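Ribonuclease VapC5 (Mycobacterium tuberculosis, PDB 3DBO) is the probable toxin of a type II toxin-antitoxin system, a magnesium-dependent PIN-family ribonuclease with limited RNase activity, which is observed for its complex with the antitoxin VapB5. Local coordinates at residues 23-29 with 127-133; 48-52 with 84-89; 58-62 with 74-78; 96-101 with 116-120. One frame throughout, in Å; residues are numbered along the deposited sequence. Where two conformers were deposited one is given.

Contact 1: 23-29 with 127-133. With NA (sodium ion), chain C; NA (sodium ion), chain D.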
loop_
_atom_site.group_PDB
_atom_site.type_symbol
_atom_site.label_atom_id
_atom_site.label_comp_id
_atom_site.label_asym_id
_atom_site.label_seq_id
_atom_site.Cartn_x
_atom_site.Cartn_y
_atom_site.Cartn_z
ATOM N N GLY B 23 4.822 -9.744 4.115
ATOM C CA GLY B 23 4.775 -8.728 3.075
ATOM C C GLY B 23 4.102 -7.448 3.534
ATOM O O GLY B 23 3.468 -7.401 4.590
ATOM N N VAL B 24 4.245 -6.419 2.713
ATOM C CA VAL B 24 3.720 -5.091 3.009
ATOM C C VAL B 24 2.618 -4.710 2.032
ATOM O O VAL B 24 2.876 -4.582 0.845
ATOM C CB VAL B 24 4.864 -4.034 2.929
ATOM C CG1 VAL B 24 4.294 -2.638 3.172
ATOM C CG2 VAL B 24 5.968 -4.378 3.907
ATOM N N LEU B 25 1.386 -4.550 2.531
ATOM C CA LEU B 25 0.238 -4.176 1.708
ATOM C C LEU B 25 0.310 -2.706 1.337
ATOM O O LEU B 25 0.635 -1.877 2.189
ATOM C CB LEU B 25 -1.064 -4.434 2.483
ATOM C CG LEU B 25 -1.159 -5.824 3.116
ATOM C CD1 LEU B 25 -2.298 -5.860 4.141
ATOM C CD2 LEU B 25 -1.335 -6.884 2.000
ATOM N N ASP B 26 0.029 -2.398 0.072
ATOM C CA ASP B 26 -0.104 -1.017 -0.373
ATOM C C ASP B 26 -1.563 -0.601 -0.202
ATOM O O ASP B 26 -2.364 -1.385 0.326
ATOM C CB ASP B 26 0.383 -0.863 -1.813
ATOM C CG ASP B 26 -0.658 -1.303 -2.844
ATOM O OD1 ASP B 26 -1.530 -2.130 -2.506
ATOM O OD2 ASP B 26 -0.619 -0.783 -3.979
ATOM N N THR B 27 -1.940 0.582 -0.677
ATOM C CA THR B 27 -3.321 1.041 -0.499
ATOM C C THR B 27 -4.333 0.295 -1.377
ATOM O O THR B 27 -5.458 0.042 -0.945
ATOM C CB THR B 27 -3.421 2.566 -0.708
ATOM O OG1 THR B 27 -2.425 3.197 0.120
ATOM C CG2 THR B 27 -4.780 3.070 -0.312
ATOM N N SER B 28 -3.922 -0.066 -2.598
ATOM C CA SER B 28 -4.811 -0.695 -3.573
ATOM C C SER B 28 -5.441 -2.021 -3.115
ATOM O O SER B 28 -6.579 -2.334 -3.490
ATOM C CB SER B 28 -4.085 -0.866 -4.928
ATOM O OG SER B 28 -3.132 -1.905 -4.851
ATOM N N VAL B 29 -4.742 -2.784 -2.280
ATOM C CA VAL B 29 -5.296 -4.044 -1.747
ATOM C C VAL B 29 -6.557 -3.786 -0.890
ATOM O O VAL B 29 -7.452 -4.641 -0.812
ATOM C CB VAL B 29 -4.267 -4.913 -0.958
ATOM C CG1 VAL B 29 -3.095 -5.315 -1.846
ATOM C CG2 VAL B 29 -3.779 -4.207 0.302
ATOM N N LEU B 127 11.271 -6.771 2.476
ATOM C CA LEU B 127 9.941 -7.350 2.337
ATOM C C LEU B 127 9.333 -6.974 0.998
ATOM O O LEU B 127 9.605 -5.888 0.461
ATOM C CB LEU B 127 9.005 -6.871 3.452
ATOM C CG LEU B 127 9.380 -7.188 4.905
ATOM C CD1 LEU B 127 8.584 -6.301 5.815
ATOM C CD2 LEU B 127 9.188 -8.659 5.239
ATOM N N PRO B 128 8.507 -7.871 0.438
ATOM C CA PRO B 128 7.842 -7.563 -0.802
ATOM C C PRO B 128 6.663 -6.610 -0.609
ATOM O O PRO B 128 6.035 -6.604 0.455
ATOM C CB PRO B 128 7.326 -8.941 -1.264
ATOM C CG PRO B 128 7.104 -9.691 -0.038
ATOM C CD PRO B 128 8.159 -9.220 0.939
ATOM N N VAL B 129 6.365 -5.831 -1.642
ATOM C CA VAL B 129 5.150 -5.038 -1.709
ATOM C C VAL B 129 4.024 -5.888 -2.326
ATOM O O VAL B 129 4.200 -6.472 -3.403
ATOM C CB VAL B 129 5.335 -3.776 -2.595
ATOM C CG1 VAL B 129 3.998 -3.037 -2.720
ATOM C CG2 VAL B 129 6.419 -2.837 -2.024
ATOM N N ILE B 130 2.884 -5.948 -1.635
ATOM C CA ILE B 130 1.697 -6.656 -2.119
ATOM C C ILE B 130 0.774 -5.601 -2.687
ATOM O O ILE B 130 0.349 -4.686 -1.957
ATOM C CB ILE B 130 1.028 -7.470 -0.971
ATOM C CG1 ILE B 130 2.085 -8.183 -0.118
ATOM C CG2 ILE B 130 0.014 -8.475 -1.513
ATOM C CD1 ILE B 130 3.033 -9.084 -0.897
ATOM N N THR B 131 0.464 -5.707 -3.981
ATOM C CA THR B 131 -0.327 -4.687 -4.657
ATOM C C THR B 131 -1.395 -5.281 -5.570
ATOM O O THR B 131 -1.194 -6.334 -6.182
ATOM C CB THR B 131 0.563 -3.620 -5.417
ATOM O OG1 THR B 131 -0.250 -2.555 -5.923
ATOM C CG2 THR B 131 1.350 -4.225 -6.575
ATOM N N GLN B 132 -2.517 -4.586 -5.663
ATOM C CA GLN B 132 -3.567 -4.983 -6.574
ATOM C C GLN B 132 -3.444 -4.211 -7.883
ATOM O O GLN B 132 -3.999 -4.632 -8.892
ATOM C CB GLN B 132 -4.959 -4.789 -5.929
ATOM C CG GLN B 132 -6.075 -5.315 -6.778
ATOM C CD GLN B 132 -7.463 -5.073 -6.221
ATOM O OE1 GLN B 132 -8.412 -5.694 -6.683
ATOM N NE2 GLN B 132 -7.600 -4.179 -5.230
ATOM N N ASP B 133 -2.719 -3.090 -7.865
ATOM C CA ASP B 133 -2.673 -2.173 -9.009
ATOM C C ASP B 133 -1.322 -2.254 -9.740
ATOM O O ASP B 133 -0.489 -3.069 -9.369
ATOM C CB ASP B 133 -2.998 -0.734 -8.582
ATOM C CG ASP B 133 -4.478 -0.535 -8.234
ATOM O OD1 ASP B 133 -5.240 -1.529 -8.182
ATOM O OD2 ASP B 133 -4.885 0.630 -7.999
HETATM NA NA NA C . 1.429 0.860 2.457
HETATM NA NA NA D . 10.530 -5.001 -1.884
HETATM O O HOH W 1 9.921 -2.453 -2.675
#
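The carboxylate of Asp26 meets Thr131 over one of its faces and its own loop on the syn side. Thr131 OG1 donates to Asp26 OD2 across 2.7 Å, reaching it 55° out of the carboxylate plane. The other oxygen, Asp26 OD1, takes the hydroxyl of Ser28 on its syn lone pair (Ser28 OG to Asp26 OD1, 2.8 Å) and also the backbone N of Val29, which makes an Asx motif. Three donors on two oxygens should hold the group against rotation about chi2. The second flat group, the amide of Gln132, has its acceptor in its own plane: Gln132 NE2 donates to Ser28 O at 2.7 Å, although it stands 42° above that carbonyl's plane. Ser28 OG accepts from Gln132 N at 2.9 Å, so Ser28 locks the two loops together. Upstream, the backbones pair in parallel through Val24 N to Pro128 O, Ile130 N to Val24 O and Asp26 N to Ile130 O, while Leu25 CD2 rests 3.8 Å from Ile130 CB. Strands 22-25 and 129-131 are neighbours in the PIN-domain sheet, and Asp26, a predicted magnesium ligand, lies just past the C-terminal end of strand 22-25, its side chain about 5 Å from that of Asp115.

Contact 2: 48-52 with 84-89. With NA (sodium ion), chain C.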
loop_
_atom_site.group_PDB
_atom_site.type_symbol
_atom_site.label_atom_id
_atom_site.label_comp_id
_atom_site.label_asym_id
_atom_site.label_seq_id
_atom_site.Cartn_x
_atom_site.Cartn_y
_atom_site.Cartn_z
ATOM N N VAL B 48 1.143 -10.203 7.269
ATOM C CA VAL B 48 1.113 -8.914 6.541
ATOM C C VAL B 48 1.171 -7.686 7.462
ATOM O O VAL B 48 0.689 -7.724 8.599
ATOM C CB VAL B 48 -0.106 -8.786 5.582
ATOM C CG1 VAL B 48 -0.019 -9.803 4.443
ATOM C CG2 VAL B 48 -1.447 -8.919 6.337
ATOM N N ALA B 49 1.795 -6.620 6.963
ATOM C CA ALA B 49 1.761 -5.292 7.598
ATOM C C ALA B 49 1.375 -4.275 6.518
ATOM O O ALA B 49 1.278 -4.617 5.335
ATOM C CB ALA B 49 3.130 -4.939 8.200
ATOM N N THR B 50 1.135 -3.022 6.903
ATOM C CA THR B 50 1.042 -1.989 5.887
ATOM C C THR B 50 1.984 -0.846 6.306
ATOM O O THR B 50 2.852 -1.043 7.185
ATOM C CB THR B 50 -0.424 -1.555 5.639
ATOM O OG1 THR B 50 -0.495 -0.708 4.489
ATOM C CG2 THR B 50 -1.051 -0.857 6.888
ATOM N N THR B 51 1.843 0.318 5.673
ATOM C CA THR B 51 2.708 1.426 6.046
ATOM C C THR B 51 1.872 2.636 6.430
ATOM O O THR B 51 0.651 2.678 6.224
ATOM C CB THR B 51 3.677 1.851 4.890
ATOM O OG1 THR B 51 2.926 2.564 3.898
ATOM C CG2 THR B 51 4.398 0.627 4.226
ATOM N N VAL B 52 2.557 3.648 6.951
ATOM C CA VAL B 52 1.915 4.907 7.318
ATOM C C VAL B 52 1.338 5.630 6.113
ATOM O O VAL B 52 0.406 6.429 6.265
ATOM C CB VAL B 52 2.927 5.842 8.064
ATOM C CG1 VAL B 52 3.177 5.293 9.476
ATOM C CG2 VAL B 52 4.246 5.995 7.280
ATOM N N MET B 84 -3.252 -3.726 12.848
ATOM C CA MET B 84 -2.183 -4.149 11.942
ATOM C C MET B 84 -0.956 -3.260 12.115
ATOM O O MET B 84 -1.087 -2.044 12.257
ATOM C CB MET B 84 -2.708 -4.106 10.497
ATOM C CG MET B 84 -1.713 -4.528 9.402
ATOM S SD MET B 84 -2.276 -4.302 7.696
ATOM C CE MET B 84 -3.776 -5.298 7.685
ATOM N N GLU B 85 0.240 -3.864 12.105
ATOM C CA GLU B 85 1.495 -3.119 12.078
ATOM C C GLU B 85 1.443 -2.094 10.935
ATOM O O GLU B 85 1.163 -2.449 9.775
ATOM C CB GLU B 85 2.680 -4.084 11.873
ATOM C CG GLU B 85 4.056 -3.439 11.816
ATOM C CD GLU B 85 4.466 -2.788 13.125
ATOM O OE1 GLU B 85 4.312 -3.440 14.185
ATOM O OE2 GLU B 85 4.946 -1.632 13.087
ATOM N N THR B 86 1.669 -0.828 11.280
ATOM C CA THR B 86 1.827 0.238 10.294
ATOM C C THR B 86 3.289 0.714 10.335
ATOM O O THR B 86 3.716 1.422 11.268
ATOM C CB THR B 86 0.853 1.414 10.537
ATOM O OG1 THR B 86 1.013 1.874 11.886
ATOM C CG2 THR B 86 -0.617 0.972 10.322
ATOM N N LEU B 87 4.044 0.354 9.305
ATOM C CA LEU B 87 5.488 0.549 9.301
ATOM C C LEU B 87 5.768 2.017 8.995
ATOM O O LEU B 87 5.153 2.576 8.098
ATOM C CB LEU B 87 6.142 -0.331 8.224
ATOM C CG LEU B 87 5.976 -1.853 8.412
ATOM C CD1 LEU B 87 6.489 -2.558 7.172
ATOM C CD2 LEU B 87 6.724 -2.304 9.669
ATOM N N PRO B 88 6.675 2.644 9.760
ATOM C CA PRO B 88 6.938 4.076 9.527
ATOM C C PRO B 88 7.899 4.341 8.373
ATOM O O PRO B 88 8.589 3.443 7.916
ATOM C CB PRO B 88 7.595 4.505 10.832
ATOM C CG PRO B 88 8.382 3.277 11.255
ATOM C CD PRO B 88 7.496 2.105 10.863
ATOM N N VAL B 89 7.967 5.591 7.917
ATOM C CA VAL B 89 9.089 5.994 7.090
ATOM C C VAL B 89 10.189 6.401 8.085
ATOM O O VAL B 89 10.093 7.457 8.728
ATOM C CB VAL B 89 8.755 7.181 6.131
ATOM C CG1 VAL B 89 9.971 7.511 5.293
ATOM C CG2 VAL B 89 7.559 6.861 5.191
HETATM NA NA NA C . 1.429 0.860 2.457
#
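Val52, Thr50 and Leu87 give up the most surface, meeting through backbone and side-chain atoms. Both backbone polar atoms of Thr50 are bonded across the contact: its N donates to Glu85 O (2.9 Å, 169° at the hydrogen), and its O accepts from Leu87 N at 2.8 Å. Two residues further, Val52 N donates to Leu87 O over 3.0 Å. This parallel register joins strand 47-51 to the short strand 86-87, outermost in the chain's sheet, and the helices between them make the link a beta-alpha-beta crossover of the PIN fold. Leu87 lays its CB and CG against Thr50 O, while Val52 spreads both methyls round Leu87 O and puts CG2 4.0 Å from Val89 CG2. On the other face, Thr50 CG2 lies 3.7 Å from Met84 SD, the side chains crossing at about a right angle, and runs alongside Thr86 CG2. With OG1 anti to the backbone N (chi1 -170°), Thr50 bonds to Leu25 O of the neighbouring strand and leaves CG2 facing those two. Thr51, at the N-cap of helix 52-64, turns its OG1 to a sodium ion at 2.7 Å, and Val48 pairs antiparallel with a strand of another protein's chain.

Contact 3: 58-62 with 74-78. With NA (sodium ion), chain F.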
loop_
_atom_site.group_PDB
_atom_site.type_symbol
_atom_site.label_atom_id
_atom_site.label_comp_id
_atom_site.label_asym_id
_atom_site.label_seq_id
_atom_site.Cartn_x
_atom_site.Cartn_y
_atom_site.Cartn_z
ATOM N N LEU B 58 -5.965 6.026 3.336
ATOM C CA LEU B 58 -7.293 5.551 3.790
ATOM C C LEU B 58 -8.005 6.633 4.615
ATOM O O LEU B 58 -9.213 6.820 4.494
ATOM C CB LEU B 58 -7.165 4.238 4.570
ATOM C CG LEU B 58 -6.632 3.038 3.760
ATOM C CD1 LEU B 58 -6.545 1.844 4.683
ATOM C CD2 LEU B 58 -7.540 2.774 2.548
ATOM N N ARG B 59 -7.235 7.381 5.402
ATOM C CA ARG B 59 -7.815 8.460 6.205
ATOM C C ARG B 59 -8.302 9.602 5.328
ATOM O O ARG B 59 -9.391 10.117 5.526
ATOM C CB ARG B 59 -6.838 8.924 7.281
ATOM C CG ARG B 59 -7.470 9.741 8.397
ATOM C CD ARG B 59 -6.418 10.128 9.436
ATOM N NE ARG B 59 -7.071 10.584 10.663
ATOM C CZ ARG B 59 -7.381 11.852 10.921
ATOM N NH1 ARG B 59 -7.065 12.822 10.056
ATOM N NH2 ARG B 59 -8.007 12.163 12.055
ATOM N N VAL B 60 -7.512 10.007 4.338
ATOM C CA VAL B 60 -7.978 11.029 3.414
ATOM C C VAL B 60 -9.235 10.549 2.674
ATOM O O VAL B 60 -10.172 11.336 2.440
ATOM C CB VAL B 60 -6.938 11.283 2.285
ATOM C CG1 VAL B 60 -7.577 12.081 1.132
ATOM C CG2 VAL B 60 -5.737 11.994 2.815
ATOM N N GLY B 61 -9.282 9.247 2.360
ATOM C CA GLY B 61 -10.502 8.638 1.783
ATOM C C GLY B 61 -11.757 8.911 2.614
ATOM O O GLY B 61 -12.814 9.283 2.067
ATOM N N VAL B 62 -11.651 8.711 3.927
ATOM C CA VAL B 62 -12.783 8.957 4.850
ATOM C C VAL B 62 -13.185 10.420 4.780
ATOM O O VAL B 62 -14.367 10.746 4.652
ATOM C CB VAL B 62 -12.449 8.540 6.317
ATOM C CG1 VAL B 62 -13.545 8.973 7.288
ATOM C CG2 VAL B 62 -12.202 7.023 6.430
ATOM N N ARG B 74 -15.684 3.579 3.750
ATOM C CA ARG B 74 -14.269 3.965 3.811
ATOM C C ARG B 74 -13.805 3.988 5.255
ATOM O O ARG B 74 -12.655 3.662 5.556
ATOM C CB ARG B 74 -14.056 5.310 3.134
ATOM C CG ARG B 74 -14.140 5.223 1.592
ATOM C CD ARG B 74 -13.836 6.535 0.952
ATOM N NE ARG B 74 -14.093 6.516 -0.487
ATOM C CZ ARG B 74 -13.958 7.563 -1.289
ATOM N NH1 ARG B 74 -13.568 8.730 -0.800
ATOM N NH2 ARG B 74 -14.224 7.440 -2.588
ATOM N N LEU B 75 -14.708 4.353 6.152
ATOM C CA LEU B 75 -14.390 4.335 7.571
ATOM C C LEU B 75 -14.117 2.891 8.052
ATOM O O LEU B 75 -13.144 2.649 8.773
ATOM C CB LEU B 75 -15.472 5.052 8.395
ATOM C CG LEU B 75 -15.131 5.182 9.887
ATOM C CD1 LEU B 75 -13.799 5.936 10.140
ATOM C CD2 LEU B 75 -16.298 5.833 10.622
ATOM N N ALA B 76 -14.948 1.934 7.636
ATOM C CA ALA B 76 -14.634 0.503 7.845
ATOM C C ALA B 76 -13.251 0.086 7.278
ATOM O O ALA B 76 -12.517 -0.677 7.897
ATOM C CB ALA B 76 -15.755 -0.397 7.241
ATOM N N THR B 77 -12.909 0.589 6.098
ATOM C CA THR B 77 -11.589 0.271 5.507
ATOM C C THR B 77 -10.465 0.800 6.421
ATOM O O THR B 77 -9.496 0.091 6.725
ATOM C CB THR B 77 -11.467 0.869 4.088
ATOM O OG1 THR B 77 -12.661 0.581 3.340
ATOM C CG2 THR B 77 -10.252 0.287 3.362
ATOM N N LEU B 78 -10.597 2.052 6.856
ATOM C CA LEU B 78 -9.617 2.657 7.771
ATOM C C LEU B 78 -9.487 1.849 9.063
ATOM O O LEU B 78 -8.371 1.593 9.553
ATOM C CB LEU B 78 -9.970 4.129 8.083
ATOM C CG LEU B 78 -9.048 4.852 9.080
ATOM C CD1 LEU B 78 -7.611 4.921 8.539
ATOM C CD2 LEU B 78 -9.568 6.242 9.425
HETATM NA NA NA F . -16.387 12.598 4.136
HETATM O O HOH W 2 -10.684 4.508 3.582
#
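Arg74 and Gly61 make the direct polar link between the two helices. Arg74 NH1 donates to Gly61 O at 3.0 Å with an N-H...O angle of 171°, and the oxygen sits at the guanidinium edge, almost exactly in its plane. Gly61 has no side chain, and the aliphatic part of the arginine comes close to its backbone, Arg74 CD being 3.1 Å from Gly61 O. Most of the remaining side-chain contacts are apolar. Val62 CG2 lies over the turn of helix 68-79, 3.5 Å from Arg74 O and 4.0 Å from Leu78 CB; Leu78 CD1 reaches back to Leu58 CB at 4.1 Å. Leu58 CD2 meets Thr77 CG2 at 3.8 Å, the two side chains crossing at about a right angle. A separate polar bridge is a water that donates to both Leu58 O and Arg74 O, tying one backbone to the other.

The second partner of the guanidinium lies outside the segments: an acidic side chain of another protein's chain, in a salt bridge with NE and NH1, which should help fix the extended Arg74 chain. Val62 O binds a sodium ion together with Ala65 O. The two segments run nearly antiparallel, at 156° with axes 8.6 Å apart, as the arms of a helical hairpin: helix 52-64 follows strand 47-51, helix 68-79 leads on to strand 86-87, and Phe30 packs on Leu58 and Thr77.

Contact 4: 96-101 with 116-120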
loop_
_atom_site.group_PDB
_atom_site.type_symbol
_atom_site.label_atom_id
_atom_site.label_comp_id
_atom_site.label_asym_id
_atom_site.label_seq_id
_atom_site.Cartn_x
_atom_site.Cartn_y
_atom_site.Cartn_z
ATOM N N MET B 96 16.662 4.304 1.232
ATOM C CA MET B 96 16.158 3.480 0.138
ATOM C C MET B 96 15.402 4.318 -0.894
ATOM O O MET B 96 15.582 4.113 -2.101
ATOM C CB MET B 96 15.261 2.347 0.685
ATOM C CG MET B 96 14.788 1.341 -0.417
ATOM S SD MET B 96 16.149 0.512 -1.292
ATOM C CE MET B 96 16.632 -0.671 -0.037
ATOM N N TRP B 97 14.546 5.243 -0.425
ATOM C CA TRP B 97 13.769 6.091 -1.325
ATOM C C TRP B 97 14.708 6.824 -2.286
ATOM O O TRP B 97 14.433 6.874 -3.476
ATOM C CB TRP B 97 12.947 7.114 -0.539
ATOM C CG TRP B 97 11.950 7.934 -1.333
ATOM C CD1 TRP B 97 10.628 7.659 -1.516
ATOM C CD2 TRP B 97 12.207 9.167 -2.007
ATOM N NE1 TRP B 97 10.037 8.658 -2.261
ATOM C CE2 TRP B 97 10.993 9.589 -2.583
ATOM C CE3 TRP B 97 13.358 9.959 -2.180
ATOM C CZ2 TRP B 97 10.882 10.783 -3.316
ATOM C CZ3 TRP B 97 13.242 11.145 -2.923
ATOM C CH2 TRP B 97 12.020 11.541 -3.469
ATOM N N ALA B 98 15.811 7.357 -1.768
ATOM C CA ALA B 98 16.766 8.079 -2.613
ATOM C C ALA B 98 17.362 7.172 -3.711
ATOM O O ALA B 98 17.457 7.590 -4.862
ATOM C CB ALA B 98 17.898 8.703 -1.741
ATOM N N ARG B 99 17.794 5.970 -3.340
ATOM C CA ARG B 99 18.357 5.004 -4.294
ATOM C C ARG B 99 17.332 4.665 -5.382
ATOM O O ARG B 99 17.643 4.719 -6.577
ATOM C CB ARG B 99 18.790 3.711 -3.575
ATOM C CG ARG B 99 19.493 2.706 -4.489
ATOM C CD ARG B 99 20.222 1.587 -3.727
ATOM N NE ARG B 99 21.052 0.822 -4.662
ATOM C CZ ARG B 99 22.145 0.128 -4.340
ATOM N NH1 ARG B 99 22.580 0.093 -3.085
ATOM N NH2 ARG B 99 22.819 -0.523 -5.292
ATOM N N LEU B 100 16.121 4.323 -4.954
ATOM C CA LEU B 100 15.051 3.964 -5.904
ATOM C C LEU B 100 14.659 5.144 -6.793
ATOM O O LEU B 100 14.441 4.985 -8.000
ATOM C CB LEU B 100 13.836 3.363 -5.173
ATOM C CG LEU B 100 14.086 2.087 -4.355
ATOM C CD1 LEU B 100 12.808 1.661 -3.634
ATOM C CD2 LEU B 100 14.648 0.954 -5.227
ATOM N N ARG B 101 14.590 6.338 -6.207
ATOM C CA ARG B 101 14.290 7.553 -6.960
ATOM C C ARG B 101 15.315 7.850 -8.059
ATOM O O ARG B 101 14.935 8.210 -9.182
ATOM C CB ARG B 101 14.145 8.780 -6.028
ATOM C CG ARG B 101 13.687 10.059 -6.737
ATOM C CD ARG B 101 12.296 9.910 -7.309
ATOM N NE ARG B 101 11.973 10.910 -8.334
ATOM C CZ ARG B 101 12.186 10.755 -9.643
ATOM N NH1 ARG B 101 12.753 9.667 -10.112
ATOM N NH2 ARG B 101 11.814 11.711 -10.493
ATOM N N LEU B 116 6.256 5.277 -4.178
ATOM C CA LEU B 116 7.715 5.120 -3.992
ATOM C C LEU B 116 8.098 5.046 -2.514
ATOM O O LEU B 116 8.961 4.243 -2.133
ATOM C CB LEU B 116 8.500 6.229 -4.707
ATOM C CG LEU B 116 10.020 5.995 -4.813
ATOM C CD1 LEU B 116 10.377 4.668 -5.567
ATOM C CD2 LEU B 116 10.634 7.230 -5.511
ATOM N N TRP B 117 7.452 5.866 -1.678
ATOM C CA TRP B 117 7.605 5.757 -0.217
ATOM C C TRP B 117 7.216 4.367 0.309
ATOM O O TRP B 117 7.916 3.787 1.118
ATOM C CB TRP B 117 6.822 6.874 0.515
ATOM C CG TRP B 117 7.484 8.245 0.411
ATOM C CD1 TRP B 117 7.007 9.362 -0.215
ATOM C CD2 TRP B 117 8.733 8.612 0.998
ATOM N NE1 TRP B 117 7.907 10.427 -0.052
ATOM C CE2 TRP B 117 8.975 9.974 0.679
ATOM C CE3 TRP B 117 9.687 7.908 1.749
ATOM C CZ2 TRP B 117 10.142 10.653 1.094
ATOM C CZ3 TRP B 117 10.862 8.591 2.162
ATOM C CH2 TRP B 117 11.054 9.950 1.843
ATOM N N ILE B 118 6.101 3.830 -0.167
ATOM C CA ILE B 118 5.709 2.470 0.202
ATOM C C ILE B 118 6.784 1.446 -0.178
ATOM O O ILE B 118 7.208 0.652 0.672
ATOM C CB ILE B 118 4.343 2.099 -0.393
ATOM C CG1 ILE B 118 3.249 2.954 0.273
ATOM C CG2 ILE B 118 4.029 0.604 -0.132
ATOM C CD1 ILE B 118 1.896 2.895 -0.494
ATOM N N ALA B 119 7.231 1.495 -1.435
ATOM C CA ALA B 119 8.263 0.594 -1.939
ATOM C C ALA B 119 9.565 0.770 -1.156
ATOM O O ALA B 119 10.231 -0.218 -0.836
ATOM C CB ALA B 119 8.501 0.842 -3.414
ATOM N N ALA B 120 9.904 2.022 -0.810
ATOM C CA ALA B 120 11.113 2.285 -0.013
ATOM C C ALA B 120 11.038 1.638 1.367
ATOM O O ALA B 120 12.000 1.024 1.836
ATOM C CB ALA B 120 11.387 3.818 0.089
#
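Helix segments 96-101 and 116-120 cross at 119° with their axes 8.9 Å apart, and their backbones come closest at Trp97 and Ala120, whose CA atoms are 4.8 Å apart. Both belong to the PIN domain, where helix 91-107 packs on helix 113-124, the helix that runs into strand 129-131 of the central sheet. Two indoles dominate the crossing. The five-membered ring of Trp97 stacks face to face on the six-membered ring of Trp117, centroids 3.6 Å apart and planes inclined by 19°, so that Trp97 CD1 sits over the centre of the Trp117 ring system. Trp97 CG, anti to the backbone N (chi1 -172°), carries the indole out between Leu116 and Trp117.

The opposite face of Trp97 is taken by Leu116, whose CD2 makes a CH-pi contact 3.9 Å from the centroid of the five-membered ring. The indole is therefore clamped between a methyl and an aromatic face, both from helix 113-124. Leu116 divides its two branches: CD1 turns to Leu100 CB, and CD2 also touches the aliphatic part of Arg101. Leu100 puts CD1 4.0 Å from Ala120 CA. The small side chain of Ala120 is consistent with the close approach of the backbones, and Met96 CG touches Ala120 O at 3.6 Å. Beyond the stack, Trp117 also packs on Val53 and Val89. At the crossing point itself, Ala120 CB lies 3.5 Å from Trp97 N.

In the fold
Contacts 1 and 2 share one parallel sheet: strand 22-25 lies between 129-131 and 47-51, with Leu25 N 2.8 Å from Ala49 O. Both also reach the same sodium ion, bound by Leu25 O, Thr51 OG1 and Thr54 OG1. Through helix 113-124, contact 4 touches the sheet, Val129 CG2 being 3.9 Å from Ala119 CA, and it meets contact 2 where Val89 CG1 lies 3.4 Å from Trp117 CZ3. Contact 3 lies on the other side of the chain's centre from contact 4, their centres about 25 Å apart, and touches contact 1 through Leu58 and Thr27. Asp26 of contact 1, a predicted magnesium ligand like Asp115, touches helix 113-124 as well, its CB 4.3 Å from Ile118 CD1.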